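Local coordinates for TENA/THI-4 protein (Shewanella denitrificans OS217, PDB 3DDE) that is of unknown function but has a heme oxygenase-like fold and may act as an oxidoreductase related to iron-containing redox enzymes, at residues A[8-13]-A[201-206]; A[16-21]-A[137-142]; A[41-46]-A[215-220]; A[51-56]-A[86-91]; A[57-62]-A[79-84]. All coordinates share one frame; numbering follows the deposited sequence. Where two conformers were deposited one is given.

No hydrogen bond crosses any contact. Contacts 2, 3 and 5 are buried, whereas contacts 1 and 4 are partly so and include charged side chains. Contacts 1 and 2 share helix 7-24 and touch through S206 OG and W139 NE1, 3.0 Å apart in a probable hydrogen bond. Contact 3 takes up the far part of helix 193-223, its centre about 25 Å from that of contact 1. Contact 4 shares helix 38-52 with contact 3 and helix 55-65 with contact 5. Chemistry shifts from selenium and indole (contacts 1 and 2) through branched aliphatics (contact 3) to a threonine methyl and glutamate chain on turn backbone (contact 4) and alanine packing (contact 5).

Contact 1: residues A[8-13]-A[201-206]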
# COMPACT_ATOMS: atom_id res chain seq x y z
N THR A 8 33.33 -1.17 -10.54
CA THR A 8 34.16 -0.19 -11.23
C THR A 8 33.35 0.38 -12.42
O THR A 8 33.48 1.56 -12.75
CB THR A 8 35.51 -0.78 -11.71
OG1 THR A 8 35.29 -1.86 -12.62
CG2 THR A 8 36.32 -1.29 -10.51
N LYS A 9 32.51 -0.46 -13.02
CA LYS A 9 31.65 -0.02 -14.12
C LYS A 9 30.59 0.97 -13.61
O LYS A 9 30.33 1.97 -14.27
CB LYS A 9 30.97 -1.20 -14.82
N LEU A 10 29.98 0.68 -12.46
CA LEU A 10 29.00 1.62 -11.87
C LEU A 10 29.70 2.92 -11.48
O LEU A 10 29.20 4.00 -11.80
CB LEU A 10 28.25 1.01 -10.67
CG LEU A 10 27.10 0.04 -10.97
CD1 LEU A 10 27.62 -1.25 -11.59
CD2 LEU A 10 26.31 -0.26 -9.70
N GLU A 11 30.85 2.82 -10.81
CA GLU A 11 31.66 4.00 -10.45
C GLU A 11 31.92 4.88 -11.66
O GLU A 11 31.86 6.10 -11.56
CB GLU A 11 33.00 3.57 -9.85
CG GLU A 11 33.96 4.73 -9.55
N GLN A 12 32.20 4.25 -12.80
CA GLN A 12 32.46 4.98 -14.04
C GLN A 12 31.22 5.72 -14.55
O GLN A 12 31.35 6.86 -15.01
CB GLN A 12 33.05 4.06 -15.13
N LYS A 13 30.04 5.11 -14.46
CA LYS A 13 28.81 5.77 -14.92
C LYS A 13 28.47 6.95 -14.00
O LYS A 13 28.05 8.00 -14.47
CB LYS A 13 27.62 4.80 -14.99
CG LYS A 13 26.68 4.98 -16.22
CD LYS A 13 26.34 6.43 -16.57
CE LYS A 13 25.51 6.51 -17.85
NZ LYS A 13 25.41 7.90 -18.39
N ALA A 201 19.62 1.14 -13.54
CA ALA A 201 18.49 1.97 -13.95
C ALA A 201 18.06 2.93 -12.84
O ALA A 201 17.79 4.10 -13.09
CB ALA A 201 17.30 1.06 -14.39
N VAL A 202 18.00 2.45 -11.61
CA VAL A 202 17.62 3.30 -10.46
C VAL A 202 18.71 4.28 -10.08
O VAL A 202 18.42 5.41 -9.71
CB VAL A 202 17.20 2.45 -9.24
CG1 VAL A 202 16.94 3.33 -7.95
CG2 VAL A 202 15.98 1.63 -9.61
N MSE A 203 19.97 3.84 -10.16
CA MSE A 203 21.11 4.69 -9.86
C MSE A 203 21.06 5.93 -10.75
O MSE A 203 21.20 7.06 -10.30
CB MSE A 203 22.40 3.91 -10.14
CG MSE A 203 23.71 4.62 -9.83
SE MSE A 203 25.22 3.55 -10.41
CE MSE A 203 25.04 3.76 -12.33
N GLU A 204 20.87 5.66 -12.04
CA GLU A 204 20.85 6.69 -13.06
C GLU A 204 19.68 7.65 -12.91
O GLU A 204 19.87 8.86 -12.90
CB GLU A 204 20.80 6.07 -14.46
CG GLU A 204 22.12 5.45 -14.93
CD GLU A 204 22.00 4.71 -16.27
OE1 GLU A 204 20.86 4.49 -16.73
OE2 GLU A 204 23.03 4.32 -16.87
N ASN A 205 18.47 7.11 -12.77
CA ASN A 205 17.30 7.97 -12.74
C ASN A 205 17.20 8.72 -11.45
O ASN A 205 16.86 9.89 -11.46
CB ASN A 205 16.00 7.21 -13.08
CG ASN A 205 14.88 8.16 -13.53
OD1 ASN A 205 15.04 8.92 -14.50
ND2 ASN A 205 13.74 8.12 -12.83
N SER A 206 17.52 8.09 -10.33
CA SER A 206 17.48 8.81 -9.05
C SER A 206 18.45 10.01 -9.06
O SER A 206 18.14 11.05 -8.49
CB SER A 206 17.75 7.87 -7.86
OG SER A 206 19.00 7.21 -7.99
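M203, present as selenomethionine, sets CG opposite its backbone N (chi1 -178°) and then folds at chi3 (72°), which sends SE out from helix 193-223 to L10 and turns the methyl CE toward K13 on helix 7-24. The selenium lies 4.0 Å from L10 CB. CG and CD2 of that leucine are equally near, so SE sits against the flank of the branch and not on a single methyl. Beyond it, M203 CE comes to 3.8 Å from K13 CB and continues the apolar patch along the helix. The K13 and E204 chains lie athwart one another. E204 runs extended beyond CG, and its OE2 lies 3.5 Å from K13 CE, while K13 NZ is 4.6 Å from the same OE2, too far for a salt bridge. The lysine has two deposited conformers, so this approach is provisional. The helix segments run nearly parallel, at 17°, with axes 11.3 Å apart. That wide spacing explains why side chains alone make the contact. Y138 of helix 134-141 touches both L10 and M203, closing the buried part. The chemistry is therefore divided: dispersion between the chalcogen of the methionine (selenium here) and aliphatic carbon on the buried side, and at the exposed lysine a loose attraction of opposite charges that probably adds little directional hold.

Contact 2: residues A[16-21]-A[137-142]; sequences TMWDSI and SYWAEN
W18 and W139 meet with their side chains running across each other, each presenting its six-membered ring. The planes of those rings stand at 69° and their centroids are 5.9 Å apart, an oblique pairing. One atom of W18 does the touching: CZ2 lies 3.8 Å from W139 CE3 and as close to W139 CZ3, so it meets the bond between those two carbons. The backbones stay far apart, with 9.9 Å between W18 CA and W139 CA, and the rings span the gap. W139 holds CG between its backbone N and carbonyl carbon (chi1 72°), a crowded position that swings the ring so that its CE3-CZ3 bond lies at W18 CZ2. Its NE1 is occupied elsewhere, hydrogen-bonded to S206 OG on helix 193-223. W18 is held from other directions too: I21 CD1 sits 4.0 Å above one face of its indole, near the rim, and the ring of Y146 stacks with it. L207 of helix 193-223 also touches W18. The two indoles thus meet between helices 7-24 and 134-141, with helix 193-223 touching both, in the all-helical bundle of the heme oxygenase-like fold.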
# COMPACT_ATOMS: atom_id res chain seq x y z
N THR A 16 30.74 9.93 -14.72
CA THR A 16 30.33 10.58 -15.96
C THR A 16 29.12 11.49 -15.73
O THR A 16 29.05 12.58 -16.27
CB THR A 16 30.01 9.55 -17.06
OG1 THR A 16 31.22 8.91 -17.48
CG2 THR A 16 29.39 10.21 -18.27
N MSE A 17 28.18 11.02 -14.92
CA MSE A 17 26.98 11.81 -14.60
C MSE A 17 27.26 13.05 -13.76
O MSE A 17 26.69 14.11 -14.05
CB MSE A 17 25.93 10.94 -13.91
CG MSE A 17 25.34 9.91 -14.84
SE MSE A 17 24.04 8.81 -13.99
CE MSE A 17 22.70 10.10 -13.60
N TRP A 18 28.09 12.94 -12.73
CA TRP A 18 28.46 14.11 -11.91
C TRP A 18 29.17 15.17 -12.75
O TRP A 18 28.89 16.36 -12.65
CB TRP A 18 29.32 13.71 -10.71
CG TRP A 18 28.54 13.18 -9.57
CD1 TRP A 18 28.58 11.92 -9.05
CD2 TRP A 18 27.56 13.89 -8.80
NE1 TRP A 18 27.69 11.80 -8.00
CE2 TRP A 18 27.06 13.00 -7.83
CE3 TRP A 18 27.07 15.21 -8.83
CZ2 TRP A 18 26.08 13.38 -6.89
CZ3 TRP A 18 26.10 15.58 -7.90
CH2 TRP A 18 25.62 14.68 -6.95
N ASP A 19 30.08 14.72 -13.60
CA ASP A 19 30.79 15.62 -14.49
C ASP A 19 29.81 16.51 -15.27
O ASP A 19 30.01 17.72 -15.39
CB ASP A 19 31.63 14.81 -15.47
CG ASP A 19 32.37 15.68 -16.46
OD1 ASP A 19 32.75 16.81 -16.09
OD2 ASP A 19 32.56 15.23 -17.60
N SER A 20 28.77 15.90 -15.80
CA SER A 20 27.76 16.61 -16.55
C SER A 20 26.96 17.58 -15.67
O SER A 20 26.77 18.74 -16.04
CB SER A 20 26.82 15.60 -17.21
OG SER A 20 25.69 16.25 -17.75
N ILE A 21 26.51 17.09 -14.52
CA ILE A 21 25.73 17.89 -13.56
C ILE A 21 26.50 19.12 -13.08
O ILE A 21 25.94 20.22 -13.03
CB ILE A 21 25.33 17.02 -12.34
CG1 ILE A 21 24.37 15.90 -12.75
CG2 ILE A 21 24.65 17.87 -11.25
CD1 ILE A 21 24.14 14.84 -11.66
N SER A 137 21.35 4.16 -3.32
CA SER A 137 22.31 4.12 -2.23
C SER A 137 23.75 4.11 -2.73
O SER A 137 24.64 4.67 -2.09
CB SER A 137 22.07 2.86 -1.39
OG SER A 137 20.83 2.93 -0.72
N TYR A 138 23.98 3.47 -3.87
CA TYR A 138 25.33 3.40 -4.40
C TYR A 138 25.97 4.78 -4.63
O TYR A 138 27.08 5.03 -4.16
CB TYR A 138 25.44 2.56 -5.67
CG TYR A 138 26.88 2.50 -6.14
CD1 TYR A 138 27.82 1.70 -5.50
CD2 TYR A 138 27.32 3.29 -7.21
CE1 TYR A 138 29.16 1.67 -5.92
CE2 TYR A 138 28.62 3.27 -7.63
CZ TYR A 138 29.54 2.46 -6.99
OH TYR A 138 30.86 2.46 -7.44
N TRP A 139 25.28 5.68 -5.34
CA TRP A 139 25.85 7.02 -5.55
C TRP A 139 25.59 7.90 -4.33
O TRP A 139 26.41 8.73 -3.97
CB TRP A 139 25.34 7.68 -6.86
CG TRP A 139 23.93 8.12 -6.84
CD1 TRP A 139 22.85 7.45 -7.32
CD2 TRP A 139 23.43 9.34 -6.29
NE1 TRP A 139 21.71 8.18 -7.12
CE2 TRP A 139 22.03 9.34 -6.47
CE3 TRP A 139 24.02 10.44 -5.65
CZ2 TRP A 139 21.21 10.39 -6.04
CZ3 TRP A 139 23.21 11.48 -5.23
CH2 TRP A 139 21.82 11.45 -5.43
N ALA A 140 24.45 7.71 -3.68
CA ALA A 140 24.13 8.50 -2.50
C ALA A 140 25.24 8.37 -1.45
O ALA A 140 25.59 9.37 -0.80
CB ALA A 140 22.80 8.11 -1.94
N GLU A 141 25.87 7.19 -1.33
CA GLU A 141 26.91 6.95 -0.30
C GLU A 141 28.36 7.24 -0.71
O GLU A 141 29.20 7.51 0.15
CB GLU A 141 26.83 5.51 0.24
CG GLU A 141 25.52 5.16 0.93
CD GLU A 141 25.23 5.97 2.19
OE1 GLU A 141 26.18 6.44 2.86
OE2 GLU A 141 24.02 6.11 2.52
N ASN A 142 28.67 7.14 -2.00
CA ASN A 142 30.00 7.49 -2.50
C ASN A 142 29.94 8.85 -3.21
O ASN A 142 30.57 9.05 -4.25
CB ASN A 142 30.51 6.40 -3.45

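Contact 3: residues A[41-46]-A[215-220]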
# COMPACT_ATOMS: atom_id res chain seq x y z
N TYR A 41 21.48 28.83 0.07
CA TYR A 41 21.78 27.65 0.86
C TYR A 41 20.51 27.12 1.54
O TYR A 41 20.27 25.91 1.56
CB TYR A 41 22.90 27.97 1.84
CG TYR A 41 23.33 26.81 2.71
CD1 TYR A 41 23.83 25.63 2.14
CD2 TYR A 41 23.27 26.90 4.10
CE1 TYR A 41 24.22 24.56 2.94
CE2 TYR A 41 23.66 25.83 4.90
CZ TYR A 41 24.14 24.67 4.32
OH TYR A 41 24.53 23.61 5.11
N ALA A 42 19.68 28.02 2.06
CA ALA A 42 18.42 27.65 2.70
C ALA A 42 17.44 26.99 1.72
O ALA A 42 16.88 25.94 2.02
CB ALA A 42 17.77 28.88 3.32
N ILE A 43 17.22 27.63 0.57
CA ILE A 43 16.32 27.09 -0.47
C ILE A 43 16.70 25.65 -0.79
O ILE A 43 15.85 24.75 -0.76
CB ILE A 43 16.37 27.94 -1.76
CG1 ILE A 43 15.69 29.29 -1.53
CG2 ILE A 43 15.71 27.19 -2.92
CD1 ILE A 43 15.91 30.31 -2.65
N TYR A 44 17.98 25.44 -1.05
CA TYR A 44 18.51 24.12 -1.30
C TYR A 44 18.42 23.14 -0.11
O TYR A 44 18.10 21.97 -0.32
CB TYR A 44 19.95 24.20 -1.78
CG TYR A 44 20.63 22.85 -1.76
CD1 TYR A 44 20.48 21.93 -2.80
CD2 TYR A 44 21.40 22.49 -0.66
CE1 TYR A 44 21.10 20.69 -2.74
CE2 TYR A 44 22.01 21.27 -0.58
CZ TYR A 44 21.87 20.39 -1.61
OH TYR A 44 22.53 19.19 -1.45
N MSE A 45 18.72 23.58 1.11
CA MSE A 45 18.67 22.69 2.29
C MSE A 45 17.22 22.32 2.62
O MSE A 45 16.94 21.24 3.16
CB MSE A 45 19.36 23.32 3.52
CG MSE A 45 20.90 23.44 3.45
SE MSE A 45 21.90 21.68 3.12
CE MSE A 45 21.08 20.61 4.58
N THR A 46 16.29 23.22 2.28
CA THR A 46 14.86 22.96 2.47
C THR A 46 14.42 21.79 1.61
O THR A 46 13.70 20.92 2.09
CB THR A 46 14.02 24.20 2.17
OG1 THR A 46 14.42 25.25 3.07
CG2 THR A 46 12.54 23.93 2.34
N ASP A 215 17.89 22.57 -10.46
CA ASP A 215 17.25 23.44 -11.45
C ASP A 215 16.04 24.17 -10.86
O ASP A 215 15.84 25.35 -11.10
CB ASP A 215 16.79 22.62 -12.67
CG ASP A 215 17.94 21.88 -13.35
OD1 ASP A 215 19.10 22.35 -13.25
OD2 ASP A 215 17.65 20.84 -13.99
N ASP A 216 15.21 23.46 -10.10
CA ASP A 216 14.08 24.11 -9.41
C ASP A 216 14.57 25.09 -8.36
O ASP A 216 14.03 26.19 -8.23
CB ASP A 216 13.15 23.09 -8.74
CG ASP A 216 12.12 22.54 -9.68
OD1 ASP A 216 12.23 22.80 -10.89
OD2 ASP A 216 11.20 21.85 -9.21
N VAL A 217 15.59 24.69 -7.61
CA VAL A 217 16.17 25.57 -6.58
C VAL A 217 16.68 26.87 -7.22
O VAL A 217 16.42 27.97 -6.70
CB VAL A 217 17.32 24.88 -5.79
CG1 VAL A 217 18.04 25.88 -4.86
CG2 VAL A 217 16.79 23.72 -5.00
N TRP A 218 17.38 26.76 -8.35
CA TRP A 218 17.92 27.93 -9.05
C TRP A 218 16.81 28.85 -9.59
O TRP A 218 16.84 30.06 -9.35
CB TRP A 218 18.88 27.48 -10.17
CG TRP A 218 19.62 28.60 -10.86
CD1 TRP A 218 19.55 28.93 -12.17
CD2 TRP A 218 20.52 29.53 -10.25
NE1 TRP A 218 20.37 30.01 -12.43
CE2 TRP A 218 20.97 30.40 -11.26
CE3 TRP A 218 21.00 29.70 -8.95
CZ2 TRP A 218 21.88 31.42 -11.01
CZ3 TRP A 218 21.89 30.73 -8.70
CH2 TRP A 218 22.32 31.58 -9.73
N LYS A 219 15.83 28.28 -10.28
CA LYS A 219 14.69 29.05 -10.81
C LYS A 219 13.99 29.87 -9.70
O LYS A 219 13.76 31.06 -9.85
CB LYS A 219 13.72 28.10 -11.54
CG LYS A 219 12.42 28.72 -12.04
N GLU A 220 13.67 29.22 -8.57
CA GLU A 220 13.01 29.89 -7.45
C GLU A 220 13.90 30.94 -6.80
O GLU A 220 13.40 31.93 -6.25
CB GLU A 220 12.53 28.88 -6.39
CG GLU A 220 11.43 27.93 -6.86
CD GLU A 220 10.12 28.63 -7.20
OE1 GLU A 220 9.85 29.71 -6.67
OE2 GLU A 220 9.35 28.08 -8.02
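V217 and I43 give up the most surface in this contact, joining helix 193-223 to helix 38-52 inside the heme oxygenase-like helical bundle, and Y44 adds a smaller share. The backbones come close, V217 CA lying 6.0 Å from Y44 CA, so short side chains suffice to fill the interface. I43 carries its CG2 opposite the backbone N, which directs that methyl at V217 while the longer CG1 branch takes another course. I43 CG2 meets V217 CG1 at 3.3 Å, tighter than usual for two carbons, and the two side chains run antiparallel where they pass. V217 CG1 does double duty, since it also lies 3.8 Å from the backbone N of Y44 and 4.0 Å from Y44 CB. The tyrosine thus contributes its root, while its ring leads off toward F168 of helix 166-189. With an alanine in place of V217 both methyls go, and the loss would probably open a gap beside I43 CG2 and leave the backbone of Y44 less well covered. F27 of helix 26-32 touches V217 as well, and R231 touches I43. The second valine methyl lies against the tyrosine backbone, V217 CG2 standing 4.1 Å from Y44 CA.

Contact 4: residues A[51-56]-A[86-91]; sequences YTKHNA and GHELMA
T52 and K53 pack against H87 and E88 where two chain turns of the heme oxygenase-like bundle meet: one leads from helix 38-52 into helix 55-65, the other opens helix 88-97. The first turn is tightened from Y51, whose O receives H54 N at 3.1 Å. T52 comes next and holds CG2 opposite its backbone N, aiming the methyl across the contact. There it lies 3.6 Å from H87 CD2, approaching the imidazole at a slant, although the histidine has two deposited conformers and this pair is less certain. The same methyl is 3.6 Å from the backbone N of E88, while T52 OG1 turns back to bond T48 O in its own helix. The turn it meets is likewise closed by a backbone bond spanning three residues: G86 O receives L89 N at 2.7 Å, and G86 itself takes a positive phi of 84°, a value that favours glycine. K53 follows with its backbone: its N is 3.7 Å from E88 CB. Its side chain runs off from the contact, and NZ bonds H50 ND1 instead of meeting the glutamate. Farther along, H54 and N55 turn to Y122 and Y136, and A56 packs on F78 of the third subunit. Replacing E88 by an alanine keeps CB but would probably leave CA and CB of K53 only partly covered, with a gap where CG and the carboxylate lay. E88 bends at chi2 (-76°), laying its acid along the K53 backbone with OE1 3.8 Å from K53 CA.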
# COMPACT_ATOMS: atom_id res chain seq x y z
N TYR A 51 13.03 15.62 0.77
CA TYR A 51 13.20 14.26 0.29
C TYR A 51 13.89 13.34 1.32
O TYR A 51 13.58 12.15 1.40
CB TYR A 51 13.89 14.23 -1.07
CG TYR A 51 15.41 14.37 -1.12
CD1 TYR A 51 16.24 13.29 -0.84
CD2 TYR A 51 16.00 15.55 -1.56
CE1 TYR A 51 17.60 13.38 -0.92
CE2 TYR A 51 17.38 15.66 -1.66
CZ TYR A 51 18.18 14.57 -1.34
OH TYR A 51 19.56 14.66 -1.41
N THR A 52 14.80 13.89 2.12
CA THR A 52 15.51 13.10 3.13
C THR A 52 14.53 12.53 4.16
O THR A 52 14.75 11.46 4.70
CB THR A 52 16.64 13.95 3.79
OG1 THR A 52 17.65 14.19 2.81
CG2 THR A 52 17.29 13.24 4.95
N LYS A 53 13.48 13.30 4.41
CA LYS A 53 12.40 12.97 5.33
C LYS A 53 11.74 11.62 5.02
O LYS A 53 11.20 10.95 5.92
CB LYS A 53 11.39 14.11 5.17
CG LYS A 53 10.14 14.11 6.01
CD LYS A 53 9.40 15.48 5.86
CE LYS A 53 9.04 15.86 4.39
NZ LYS A 53 8.54 17.30 4.26
N HIS A 54 11.79 11.21 3.75
CA HIS A 54 11.16 9.98 3.30
C HIS A 54 12.09 8.77 3.10
O HIS A 54 11.61 7.67 2.85
CB HIS A 54 10.39 10.25 1.99
CG HIS A 54 9.24 11.19 2.15
ND1 HIS A 54 8.02 10.79 2.65
CD2 HIS A 54 9.13 12.52 1.90
CE1 HIS A 54 7.20 11.83 2.69
NE2 HIS A 54 7.85 12.89 2.24
N ASN A 55 13.40 8.96 3.24
CA ASN A 55 14.34 7.89 2.93
C ASN A 55 14.32 6.65 3.82
O ASN A 55 14.41 5.52 3.31
CB ASN A 55 15.74 8.45 2.69
CG ASN A 55 15.86 9.14 1.33
OD1 ASN A 55 14.93 9.09 0.49
ND2 ASN A 55 16.99 9.74 1.10
N ALA A 56 14.18 6.86 5.13
CA ALA A 56 14.07 5.77 6.07
C ALA A 56 12.82 4.95 5.73
O ALA A 56 12.85 3.73 5.75
CB ALA A 56 13.99 6.28 7.53
N GLY A 86 15.14 10.24 11.09
CA GLY A 86 15.40 11.57 11.64
C GLY A 86 16.53 12.37 10.98
O GLY A 86 16.69 13.56 11.29
N HIS A 87 17.28 11.75 10.07
CA HIS A 87 18.39 12.41 9.38
C HIS A 87 18.00 13.79 8.82
O HIS A 87 18.84 14.68 8.74
CB HIS A 87 18.93 11.48 8.28
CG HIS A 87 20.18 11.97 7.61
ND1 HIS A 87 21.35 12.21 8.29
CD2 HIS A 87 20.45 12.18 6.30
CE1 HIS A 87 22.28 12.60 7.44
NE2 HIS A 87 21.77 12.59 6.23
N GLU A 88 16.73 13.95 8.44
CA GLU A 88 16.25 15.24 7.93
C GLU A 88 16.37 16.36 8.99
O GLU A 88 16.48 17.54 8.66
CB GLU A 88 14.80 15.16 7.38
CG GLU A 88 13.62 15.11 8.39
CD GLU A 88 13.42 13.77 9.07
OE1 GLU A 88 14.15 12.81 8.71
OE2 GLU A 88 12.55 13.67 9.97
N LEU A 89 16.34 15.99 10.26
CA LEU A 89 16.45 17.00 11.32
C LEU A 89 17.78 17.73 11.25
O LEU A 89 17.84 18.90 11.59
CB LEU A 89 16.20 16.38 12.70
CG LEU A 89 14.76 15.89 12.88
CD1 LEU A 89 14.57 15.22 14.22
CD2 LEU A 89 13.78 17.04 12.72
N MSE A 90 18.82 17.06 10.77
CA MSE A 90 20.15 17.67 10.61
C MSE A 90 20.11 18.79 9.56
O MSE A 90 20.81 19.78 9.70
CB MSE A 90 21.20 16.63 10.21
CG MSE A 90 21.34 15.46 11.18
SE MSE A 90 22.87 14.32 10.75
CE MSE A 90 24.31 15.44 11.48
N ALA A 91 19.31 18.62 8.52
CA ALA A 91 19.18 19.65 7.48
C ALA A 91 18.40 20.84 8.05
O ALA A 91 18.73 22.00 7.79
CB ALA A 91 18.48 19.10 6.27

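Contact 5: residues A[57-62]-A[79-84]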
# COMPACT_ATOMS: atom_id res chain seq x y z
N LYS A 57 11.74 5.65 5.41
CA LYS A 57 10.45 5.04 5.10
C LYS A 57 10.48 4.23 3.82
O LYS A 57 10.06 3.08 3.84
CB LYS A 57 9.39 6.11 4.99
CG LYS A 57 9.14 6.82 6.29
CD LYS A 57 8.01 7.81 6.14
CE LYS A 57 7.71 8.45 7.45
NZ LYS A 57 6.40 9.13 7.42
N ASN A 58 10.99 4.79 2.72
CA ASN A 58 11.05 4.02 1.49
C ASN A 58 12.08 2.86 1.54
O ASN A 58 11.90 1.84 0.87
CB ASN A 58 11.09 4.91 0.21
CG ASN A 58 12.32 5.82 0.12
OD1 ASN A 58 13.48 5.41 0.32
ND2 ASN A 58 12.06 7.05 -0.27
N GLN A 59 13.13 3.00 2.37
CA GLN A 59 14.08 1.91 2.59
C GLN A 59 13.39 0.75 3.33
O GLN A 59 13.54 -0.41 2.95
CB GLN A 59 15.30 2.40 3.38
CG GLN A 59 16.33 1.33 3.72
CD GLN A 59 16.86 0.60 2.50
OE1 GLN A 59 17.89 0.98 1.94
NE2 GLN A 59 16.12 -0.42 2.04
N ALA A 60 12.63 1.07 4.37
CA ALA A 60 11.90 0.05 5.12
C ALA A 60 10.86 -0.64 4.21
O ALA A 60 10.59 -1.82 4.35
CB ALA A 60 11.23 0.65 6.39
N LEU A 61 10.32 0.11 3.25
CA LEU A 61 9.30 -0.42 2.34
C LEU A 61 9.80 -1.59 1.46
O LEU A 61 9.04 -2.52 1.17
CB LEU A 61 8.73 0.72 1.50
CG LEU A 61 7.43 0.50 0.72
CD1 LEU A 61 6.30 -0.03 1.61
CD2 LEU A 61 7.05 1.83 0.06
N VAL A 62 11.07 -1.54 1.04
CA VAL A 62 11.66 -2.64 0.27
C VAL A 62 11.50 -3.96 1.05
O VAL A 62 11.17 -5.01 0.46
CB VAL A 62 13.18 -2.41 0.00
CG1 VAL A 62 13.79 -3.61 -0.79
CG2 VAL A 62 13.45 -1.05 -0.70
N HIS A 79 17.57 -2.29 9.17
CA HIS A 79 18.70 -1.69 9.85
C HIS A 79 18.97 -0.30 9.32
O HIS A 79 19.11 0.65 10.10
CB HIS A 79 19.97 -2.51 9.70
CG HIS A 79 21.20 -1.78 10.17
ND1 HIS A 79 21.41 -1.46 11.49
CD2 HIS A 79 22.25 -1.28 9.48
CE1 HIS A 79 22.56 -0.81 11.59
NE2 HIS A 79 23.08 -0.68 10.39
N HIS A 80 19.08 -0.18 8.00
CA HIS A 80 19.36 1.12 7.41
C HIS A 80 18.24 2.12 7.53
O HIS A 80 18.51 3.32 7.62
CB HIS A 80 19.91 1.00 5.98
CG HIS A 80 21.36 0.66 5.98
ND1 HIS A 80 22.33 1.62 6.06
CD2 HIS A 80 22.00 -0.53 6.05
CE1 HIS A 80 23.52 1.04 6.12
NE2 HIS A 80 23.34 -0.27 6.13
N ALA A 81 16.99 1.65 7.55
CA ALA A 81 15.83 2.53 7.77
C ALA A 81 15.99 3.12 9.18
O ALA A 81 15.76 4.31 9.41
CB ALA A 81 14.50 1.74 7.64
N HIS A 82 16.38 2.28 10.13
CA HIS A 82 16.60 2.73 11.50
C HIS A 82 17.73 3.76 11.59
O HIS A 82 17.61 4.76 12.31
CB HIS A 82 16.92 1.53 12.39
CG HIS A 82 17.31 1.89 13.79
ND1 HIS A 82 18.53 1.57 14.32
CD2 HIS A 82 16.63 2.55 14.77
CE1 HIS A 82 18.59 1.98 15.58
NE2 HIS A 82 17.45 2.59 15.87
N GLU A 83 18.81 3.52 10.86
CA GLU A 83 19.96 4.44 10.82
C GLU A 83 19.61 5.79 10.18
O GLU A 83 20.08 6.83 10.64
CB GLU A 83 21.17 3.81 10.13
CG GLU A 83 21.81 2.72 10.94
CD GLU A 83 22.22 3.21 12.32
OE1 GLU A 83 23.13 4.08 12.40
OE2 GLU A 83 21.64 2.72 13.32
N GLU A 84 18.76 5.77 9.14
CA GLU A 84 18.34 7.00 8.48
C GLU A 84 17.26 7.79 9.21
O GLU A 84 17.10 8.97 8.95
CB GLU A 84 17.81 6.70 7.07
CG GLU A 84 18.86 6.18 6.14
CD GLU A 84 19.99 7.17 5.97
OE1 GLU A 84 19.77 8.21 5.30
OE2 GLU A 84 21.10 6.91 6.50
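H80, whose CB packs on Q59 across the contact, offers its backbone O to E84 N at 2.9 Å, the shortest polar bond within the two segments. This i to i+4 bond belongs to helix 71-84. No hydrogen bond joins the segments; carbon and backbone atoms meet instead. Methyl faces methyl at the nearest point, A60 CB lying 3.7 Å from A81 CB. A81 CB is also 3.8 Å from the backbone N of A60, so the second helix rests partly on the main chain of the first. Q59 places CG opposite its backbone N (chi1 177°) and bends at chi2, with the result that CG, not the amide, does the touching: it is 3.9 Å from A81 N and 4.2 Å from H80 CB. The imidazole of H80 turns aside from Q59 and meets H178 of helix 166-189 edge-to-face. F78 of the third subunit packs on both A60 and A81, so the seam is itself covered by the third subunit. The helix segments run at 171° with axes 8.1 Å apart, and the small alanines permit that close approach. Helices 55-65 and 71-84 follow one another in the chain, and the arrangement is that of an antiparallel helical hairpin with alanine-alanine packing at its seam.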